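Local coordinates for extracellular solute-binding protein, family 1 (Trichodesmium erythraeum, PDB 6G7Q), which probably binds a solute outside the cytoplasmic membrane and passes it to an ABC-type importer, at residues D12-L17 / Q261-E266; V104-K109 / D215-F220; G130-R135 / I191-S196. All blocks are in the same frame, centred on the assembly; numbering follows the deposited sequence.

Overall arrangement
The three contacts sample two regions of a fold consistent with the two-lobed plan of periplasmic binding proteins. Contact 1 is partly buried and joins two helices, its centre about 27 Å from that of contact 2 and about 29 Å from that of contact 3. Contacts 2 and 3 are buried, about 9 Å apart between centres, and belong to one mixed sheet: strand 96-108 pairs with strand 217-220 in contact 2 and also neighbours strand 191-195, which pairs with strand 132-133 in contact 3. Chemistry follows place. Contact 1 has no direct hydrogen bond and relies on apolar packing plus bridging waters; contact 2 is an antiparallel backbone ladder, contact 3 a short parallel one.

Contact 1 (D12-L17 / Q261-E266); sequences DTDQAL and QKIFSE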
# COMPACT_ATOMS: atom_id res chain seq x y z
N ASP A 12 -9.94 -7.35 -12.62
CA ASP A 12 -11.02 -8.16 -13.20
C ASP A 12 -11.19 -9.52 -12.53
O ASP A 12 -12.31 -10.04 -12.49
CB ASP A 12 -10.93 -8.25 -14.69
CG ASP A 12 -11.57 -7.03 -15.36
OD1 ASP A 12 -12.28 -6.21 -14.68
OD2 ASP A 12 -11.38 -6.93 -16.57
N THR A 13 -10.12 -10.05 -11.93
CA THR A 13 -10.20 -11.25 -11.16
C THR A 13 -11.09 -11.09 -9.91
O THR A 13 -11.53 -12.10 -9.33
CB THR A 13 -8.79 -11.72 -10.77
OG1 THR A 13 -8.05 -10.60 -10.24
CG2 THR A 13 -8.06 -12.29 -11.97
N ASP A 14 -11.37 -9.87 -9.51
CA ASP A 14 -12.24 -9.62 -8.37
C ASP A 14 -13.70 -9.91 -8.70
O ASP A 14 -14.52 -10.05 -7.78
CB ASP A 14 -12.14 -8.16 -7.88
CG ASP A 14 -10.74 -7.82 -7.25
OD1 ASP A 14 -10.09 -8.72 -6.71
OD2 ASP A 14 -10.34 -6.63 -7.30
N GLN A 15 -14.05 -10.02 -9.97
CA GLN A 15 -15.41 -10.43 -10.28
C GLN A 15 -15.80 -11.74 -9.62
O GLN A 15 -16.94 -11.89 -9.19
CB GLN A 15 -15.63 -10.53 -11.79
CG GLN A 15 -17.12 -10.57 -12.13
CD GLN A 15 -17.90 -9.34 -11.64
OE1 GLN A 15 -17.49 -8.19 -11.89
NE2 GLN A 15 -18.99 -9.57 -10.93
N ALA A 16 -14.85 -12.66 -9.48
CA ALA A 16 -15.17 -13.97 -8.85
C ALA A 16 -15.55 -13.77 -7.38
O ALA A 16 -16.41 -14.44 -6.82
CB ALA A 16 -14.01 -14.93 -8.97
N LEU A 17 -14.90 -12.80 -6.76
CA LEU A 17 -15.18 -12.45 -5.38
C LEU A 17 -16.57 -11.83 -5.25
O LEU A 17 -17.38 -12.21 -4.38
CB LEU A 17 -14.06 -11.52 -4.99
CG LEU A 17 -13.97 -11.07 -3.61
CD1 LEU A 17 -12.57 -10.54 -3.48
CD2 LEU A 17 -14.97 -9.98 -3.31
N GLN A 261 -9.91 -13.46 0.85
CA GLN A 261 -8.56 -12.97 1.08
C GLN A 261 -7.61 -13.43 -0.00
O GLN A 261 -6.77 -12.63 -0.48
CB GLN A 261 -8.08 -13.45 2.46
CG GLN A 261 -8.63 -12.61 3.58
CD GLN A 261 -7.89 -11.30 3.66
OE1 GLN A 261 -6.69 -11.27 3.98
NE2 GLN A 261 -8.60 -10.21 3.32
N LYS A 262 -7.69 -14.69 -0.40
CA LYS A 262 -6.83 -15.19 -1.47
C LYS A 262 -7.10 -14.42 -2.76
O LYS A 262 -6.18 -13.90 -3.43
CB LYS A 262 -7.04 -16.69 -1.67
CG LYS A 262 -6.21 -17.25 -2.82
CD LYS A 262 -6.49 -18.74 -3.04
CE LYS A 262 -5.82 -19.26 -4.31
NZ LYS A 262 -4.35 -19.31 -4.15
N ILE A 263 -8.36 -14.39 -3.17
CA ILE A 263 -8.69 -13.77 -4.46
C ILE A 263 -8.29 -12.31 -4.49
O ILE A 263 -7.64 -11.83 -5.43
CB ILE A 263 -10.17 -13.92 -4.80
CG1 ILE A 263 -10.54 -15.38 -5.00
CG2 ILE A 263 -10.54 -13.12 -6.02
CD1 ILE A 263 -12.02 -15.65 -5.00
N PHE A 264 -8.69 -11.57 -3.47
CA PHE A 264 -8.44 -10.14 -3.40
C PHE A 264 -6.96 -9.82 -3.33
O PHE A 264 -6.46 -8.95 -4.05
CB PHE A 264 -9.18 -9.53 -2.20
CG PHE A 264 -9.01 -8.04 -2.10
CD1 PHE A 264 -9.59 -7.20 -3.02
CD2 PHE A 264 -8.19 -7.47 -1.15
CE1 PHE A 264 -9.40 -5.82 -2.94
CE2 PHE A 264 -8.03 -6.11 -1.07
CZ PHE A 264 -8.62 -5.29 -1.94
N SER A 265 -6.22 -10.53 -2.51
CA SER A 265 -4.80 -10.25 -2.37
C SER A 265 -4.06 -10.60 -3.64
O SER A 265 -3.28 -9.77 -4.17
CB SER A 265 -4.19 -10.99 -1.16
OG SER A 265 -4.11 -12.41 -1.26
N GLU A 266 -4.33 -11.78 -4.19
CA GLU A 266 -3.58 -12.23 -5.34
C GLU A 266 -3.88 -11.40 -6.58
O GLU A 266 -3.04 -11.29 -7.46
CB GLU A 266 -3.78 -13.71 -5.54
CG GLU A 266 -3.21 -14.53 -4.40
CD GLU A 266 -3.26 -16.02 -4.61
OE1 GLU A 266 -3.75 -16.45 -5.66
OE2 GLU A 266 -2.85 -16.78 -3.70
O HOH W 1 -8.73 -10.66 -7.76
O HOH W 2 -7.47 -7.80 -6.36
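Ile263 and Leu17 lie at the meeting of two helices, where the N-terminal part of helix 14-25 packs on helix 258-267. The contact buries 253 Å² and contains no direct hydrogen bond between the segments. Ile263 supplies the wedge: its CG2 branch sits 3.6 Å from the backbone O of Thr13 and 4.0 Å from CB of Leu17, while its CD1 end faces the methyl of Ala16. Leu17 reaches one residue further along the opposing helix. With CG anti to its own N (chi1 -175°), it places CD1 3.8 Å from CB of Phe264, and its side chain also packs on Phe251, Tyr254 and Leu255 of helix 245-255.

Beside this apolar patch the link is made by water. One water is hydrogen-bonded to OG1 of Thr13 (2.6 Å), to OD1 of Asp14 (2.6 Å) and to the carbonyl O of Ile263 (2.8 Å). A second joins the same OD1 of Asp14 (2.8 Å) to O of Phe264 (2.8 Å). The other carboxylate oxygen, OD2, accepts from the backbone N of Tyr11, which helps fix the rotation of the group; its plane is inclined 27° to the Phe264 ring. Arg9 completes the surroundings, with a cation-pi contact to that ring and a hydrogen bond to Phe264 O.

Two successive carbonyls of helix 258-267 thus meet the Asp14 carboxylate through intervening waters, which would probably soften the repulsion between these oxygen acceptors, and Arg9 is likely to offset charge at Phe264 O.

Contact 2 (V104-K109 / D215-F220); sequences VIMYNK and DKVGMF
Phe220, Lys109 and Tyr107 give up the most surface here. Phe220 pairs with Ile105 through two backbone bonds, Phe220 N to Ile105 O at 2.8 Å and Ile105 N to Phe220 O at 3.1 Å. Their side chains run alongside each other in the same direction, and CD1 of Ile105 comes within 4.1 Å of CD2 on the Phe220 ring.

On the same face, Tyr107 lies across the backbone of Gly218. Its CG sits between the backbone N and the carbonyl carbon (chi1 65°), which folds the ring over the neighbouring strand: Gly218 CA is 4.0 Å from the ring centroid and 23° off the normal, a CH-pi contact displaced toward the rim. A side chain at Gly218 would run into that ring. Ring atom CE1 also meets CB of Phe220 at 4.0 Å, and two waters connect the hydroxyl to N and O of Met219. Replacing Tyr107 by an alanine would probably uncover Gly218 CA and leave both waters without their hydroxyl partner.

These residues belong to an antiparallel ladder of strands 104-108 and 217-220, whose directions differ by 149°. Tyr107 and Gly218 form a second hydrogen-bonded pair in it. On the opposite face, CB of Met106 packs 3.9 Å from CG1 of Val217, backed by Ile181 of helix 177-185.

Lys109 closes the ladder where strand 217-220 begins. Its N makes a nearly straight bond to Lys216 O (3.0 Å), and its aliphatic chain, bent at chi3, passes over Gly218 N. NZ then bonds weakly to Asp215 O at 2.9 Å, with waters linking it to Val217 O and Asp215 OD1.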
# COMPACT_ATOMS: atom_id res chain seq x y z
N VAL A 104 9.69 -1.63 -0.02
CA VAL A 104 10.89 -2.40 0.15
C VAL A 104 12.08 -1.81 -0.64
O VAL A 104 11.90 -0.92 -1.46
CB VAL A 104 10.63 -3.86 -0.29
CG1 VAL A 104 9.54 -4.49 0.57
CG2 VAL A 104 10.32 -3.92 -1.80
N ILE A 105 13.27 -2.35 -0.35
CA ILE A 105 14.44 -2.04 -1.17
C ILE A 105 14.52 -3.03 -2.32
O ILE A 105 14.66 -4.23 -2.11
CB ILE A 105 15.72 -2.08 -0.33
CG1 ILE A 105 15.70 -1.05 0.80
CG2 ILE A 105 16.91 -1.77 -1.23
CD1 ILE A 105 16.79 -1.23 1.83
N MET A 106 14.35 -2.54 -3.53
CA MET A 106 14.57 -3.23 -4.78
C MET A 106 16.05 -3.10 -5.09
O MET A 106 16.58 -1.99 -5.04
CB MET A 106 13.71 -2.63 -5.90
CG MET A 106 12.25 -2.72 -5.59
SD MET A 106 11.60 -4.38 -5.56
CE MET A 106 9.88 -4.05 -5.27
N TYR A 107 16.74 -4.19 -5.42
CA TYR A 107 18.18 -4.09 -5.63
C TYR A 107 18.59 -4.84 -6.86
O TYR A 107 18.04 -5.88 -7.22
CB TYR A 107 18.96 -4.53 -4.34
CG TYR A 107 18.79 -5.99 -3.98
CD1 TYR A 107 17.70 -6.43 -3.21
CD2 TYR A 107 19.65 -6.96 -4.44
CE1 TYR A 107 17.53 -7.75 -2.92
CE2 TYR A 107 19.45 -8.30 -4.13
CZ TYR A 107 18.38 -8.70 -3.40
OH TYR A 107 18.16 -10.03 -3.12
N ASN A 108 19.66 -4.37 -7.50
CA ASN A 108 20.24 -5.03 -8.66
C ASN A 108 21.04 -6.21 -8.12
O ASN A 108 22.02 -6.03 -7.36
CB ASN A 108 21.10 -4.07 -9.44
CG ASN A 108 21.71 -4.74 -10.64
OD1 ASN A 108 22.63 -5.53 -10.50
ND2 ASN A 108 21.15 -4.42 -11.84
N LYS A 109 20.66 -7.43 -8.48
CA LYS A 109 21.26 -8.61 -7.87
C LYS A 109 22.75 -8.78 -8.24
O LYS A 109 23.50 -9.32 -7.47
CB LYS A 109 20.50 -9.85 -8.21
CG LYS A 109 19.10 -9.88 -7.64
CD LYS A 109 18.37 -11.17 -7.81
CE LYS A 109 17.98 -11.33 -9.23
NZ LYS A 109 17.13 -12.52 -9.49
N ASP A 215 14.11 -10.65 -13.55
CA ASP A 215 15.24 -11.56 -13.37
C ASP A 215 16.47 -10.87 -12.78
O ASP A 215 17.34 -11.53 -12.22
CB ASP A 215 15.62 -12.17 -14.72
CG ASP A 215 16.80 -13.07 -14.66
OD1 ASP A 215 16.70 -14.16 -14.08
OD2 ASP A 215 17.91 -12.71 -15.18
N LYS A 216 16.57 -9.55 -12.96
CA LYS A 216 17.74 -8.79 -12.55
C LYS A 216 17.61 -8.12 -11.18
O LYS A 216 18.58 -7.60 -10.66
CB LYS A 216 18.04 -7.72 -13.61
CG LYS A 216 18.59 -8.30 -14.92
CD LYS A 216 18.76 -7.19 -15.97
CE LYS A 216 19.17 -7.64 -17.32
NZ LYS A 216 18.00 -8.21 -18.00
N VAL A 217 16.39 -8.10 -10.64
CA VAL A 217 16.06 -7.25 -9.46
C VAL A 217 15.53 -8.13 -8.34
O VAL A 217 14.66 -8.97 -8.57
CB VAL A 217 15.08 -6.16 -9.81
CG1 VAL A 217 14.71 -5.32 -8.56
CG2 VAL A 217 15.67 -5.25 -10.88
N GLY A 218 16.11 -8.01 -7.15
CA GLY A 218 15.60 -8.65 -5.95
C GLY A 218 14.86 -7.67 -5.07
O GLY A 218 14.89 -6.45 -5.30
N MET A 219 14.20 -8.24 -4.04
CA MET A 219 13.62 -7.34 -3.03
C MET A 219 14.00 -7.75 -1.65
O MET A 219 14.17 -8.91 -1.29
CB MET A 219 12.16 -6.93 -3.26
CG MET A 219 11.19 -8.02 -3.03
SD MET A 219 9.49 -7.46 -3.33
CE MET A 219 8.69 -9.04 -3.12
N PHE A 220 14.24 -6.71 -0.85
CA PHE A 220 14.75 -6.82 0.50
C PHE A 220 13.81 -6.12 1.45
O PHE A 220 13.47 -4.95 1.26
CB PHE A 220 16.17 -6.22 0.57
CG PHE A 220 16.80 -6.30 1.91
CD1 PHE A 220 17.53 -7.40 2.26
CD2 PHE A 220 16.66 -5.26 2.81
CE1 PHE A 220 18.13 -7.49 3.50
CE2 PHE A 220 17.28 -5.33 4.05
CZ PHE A 220 18.00 -6.44 4.40
O HOH W 3 15.25 -11.01 -3.73
O HOH W 4 16.61 -10.05 -0.23
O HOH W 5 21.16 -8.08 -11.75
O HOH W 6 14.51 -11.75 -8.53
O HOH W 7 16.84 -14.55 -11.24

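Contact 3 (G130-R135 / I191-S196); sequences GKIVIR and IGLANS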
# COMPACT_ATOMS: atom_id res chain seq x y z
N GLY A 130 25.04 8.30 -5.43
CA GLY A 130 24.89 8.05 -6.86
C GLY A 130 24.15 6.76 -7.19
O GLY A 130 24.11 6.40 -8.37
N LYS A 131 23.59 6.05 -6.19
CA LYS A 131 23.10 4.71 -6.41
C LYS A 131 21.62 4.50 -6.17
O LYS A 131 21.15 3.40 -6.49
CB LYS A 131 23.86 3.72 -5.56
CG LYS A 131 25.35 3.59 -5.95
CD LYS A 131 26.15 2.72 -5.03
CE LYS A 131 27.51 2.39 -5.70
NZ LYS A 131 28.25 1.34 -4.93
N ILE A 132 20.87 5.49 -5.70
CA ILE A 132 19.47 5.26 -5.33
C ILE A 132 18.53 5.86 -6.35
O ILE A 132 18.69 7.03 -6.74
CB ILE A 132 19.16 5.85 -3.92
CG1 ILE A 132 20.15 5.26 -2.90
CG2 ILE A 132 17.72 5.59 -3.54
CD1 ILE A 132 19.86 5.62 -1.45
N VAL A 133 17.48 5.14 -6.73
CA VAL A 133 16.40 5.68 -7.50
C VAL A 133 15.09 5.58 -6.71
O VAL A 133 14.80 4.55 -6.06
CB VAL A 133 16.28 5.05 -8.91
CG1 VAL A 133 17.45 5.49 -9.78
CG2 VAL A 133 16.20 3.56 -8.86
N ILE A 134 14.25 6.59 -6.79
CA ILE A 134 12.96 6.65 -6.19
C ILE A 134 12.08 7.67 -6.91
O ILE A 134 12.58 8.63 -7.45
CB ILE A 134 13.08 6.96 -4.66
CG1 ILE A 134 11.76 6.70 -3.92
CG2 ILE A 134 13.60 8.36 -4.42
CD1 ILE A 134 11.91 6.69 -2.39
N ARG A 135 10.76 7.43 -6.91
CA ARG A 135 9.83 8.35 -7.53
C ARG A 135 9.61 9.64 -6.72
O ARG A 135 10.14 9.79 -5.61
CB ARG A 135 8.52 7.65 -7.84
CG ARG A 135 7.63 7.41 -6.64
CD ARG A 135 6.45 6.53 -6.96
NE ARG A 135 5.50 7.12 -7.89
CZ ARG A 135 4.44 6.46 -8.36
NH1 ARG A 135 4.23 5.23 -7.94
NH2 ARG A 135 3.66 6.99 -9.23
N ILE A 191 20.00 0.44 -6.18
CA ILE A 191 18.86 0.20 -5.28
C ILE A 191 17.80 1.23 -5.50
O ILE A 191 18.06 2.35 -6.00
CB ILE A 191 19.29 0.15 -3.80
CG1 ILE A 191 19.79 1.48 -3.30
CG2 ILE A 191 20.29 -0.97 -3.50
CD1 ILE A 191 20.06 1.45 -1.82
N GLY A 192 16.58 0.85 -5.16
CA GLY A 192 15.48 1.76 -5.20
C GLY A 192 14.43 1.42 -4.19
O GLY A 192 14.50 0.32 -3.62
N LEU A 193 13.47 2.29 -3.97
CA LEU A 193 12.32 1.94 -3.12
C LEU A 193 11.10 1.82 -3.99
O LEU A 193 10.84 2.65 -4.88
CB LEU A 193 12.05 2.99 -2.06
CG LEU A 193 13.10 3.18 -0.99
CD1 LEU A 193 12.97 2.03 -0.01
CD2 LEU A 193 14.52 3.36 -1.51
N ALA A 194 10.32 0.77 -3.75
CA ALA A 194 9.07 0.52 -4.45
C ALA A 194 8.24 -0.46 -3.67
O ALA A 194 8.75 -1.13 -2.77
CB ALA A 194 9.32 -0.02 -5.87
N ASN A 195 6.96 -0.56 -4.00
CA ASN A 195 6.11 -1.55 -3.34
C ASN A 195 6.36 -2.94 -3.88
O ASN A 195 6.58 -3.15 -5.07
CB ASN A 195 4.65 -1.16 -3.43
CG ASN A 195 4.26 0.03 -2.62
OD1 ASN A 195 4.98 0.43 -1.68
ND2 ASN A 195 3.11 0.60 -2.95
N SER A 196 6.28 -3.90 -2.95
CA SER A 196 6.54 -5.31 -3.21
C SER A 196 5.83 -5.86 -4.45
O SER A 196 6.42 -6.60 -5.24
CB SER A 196 6.10 -6.09 -1.97
OG SER A 196 4.80 -5.78 -1.51
O HOH W 8 9.62 4.80 -6.02
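Ile132 and Ile191 meet through their CG1 atoms, 3.8 Å apart, on one face of the sheet. Ile191 has CG1 between its backbone N and carbonyl carbon (chi1 67°), and this rotation turns the branch toward its partner. Further along, CD1 of Ile134 rests 3.7 Å from CB of Leu193.

Backbone bonds hold the pairs in register. Ile191 N donates to Lys131 O at 3.2 Å, and Val133 N to Ile191 O at 2.9 Å, the latter in the carbonyl plane. The next bond, Leu193 N to Val133 O, is weak at 3.4 Å. Beyond it a water takes over, hydrogen-bonded to Arg135 N (3.0 Å) and Leu193 O (2.7 Å), evidence that the strands diverge.

Both strands run the same way, and the 55 residues between the segments hold helices but no strand, so the connection is a beta-alpha-beta crossover. Gly192 leaves room at the pairing: a CB there would clash with Val133 O.

In the next shell, helix 177-185 covers Val133 through Gln180 and Val184, while Phe165 of helix 140-167 and Trp315 touch Ile134. Strand 96-108 borders the other edge of strand 191-195, where Gly192 bonds to Met106 and Ala194 to Val104.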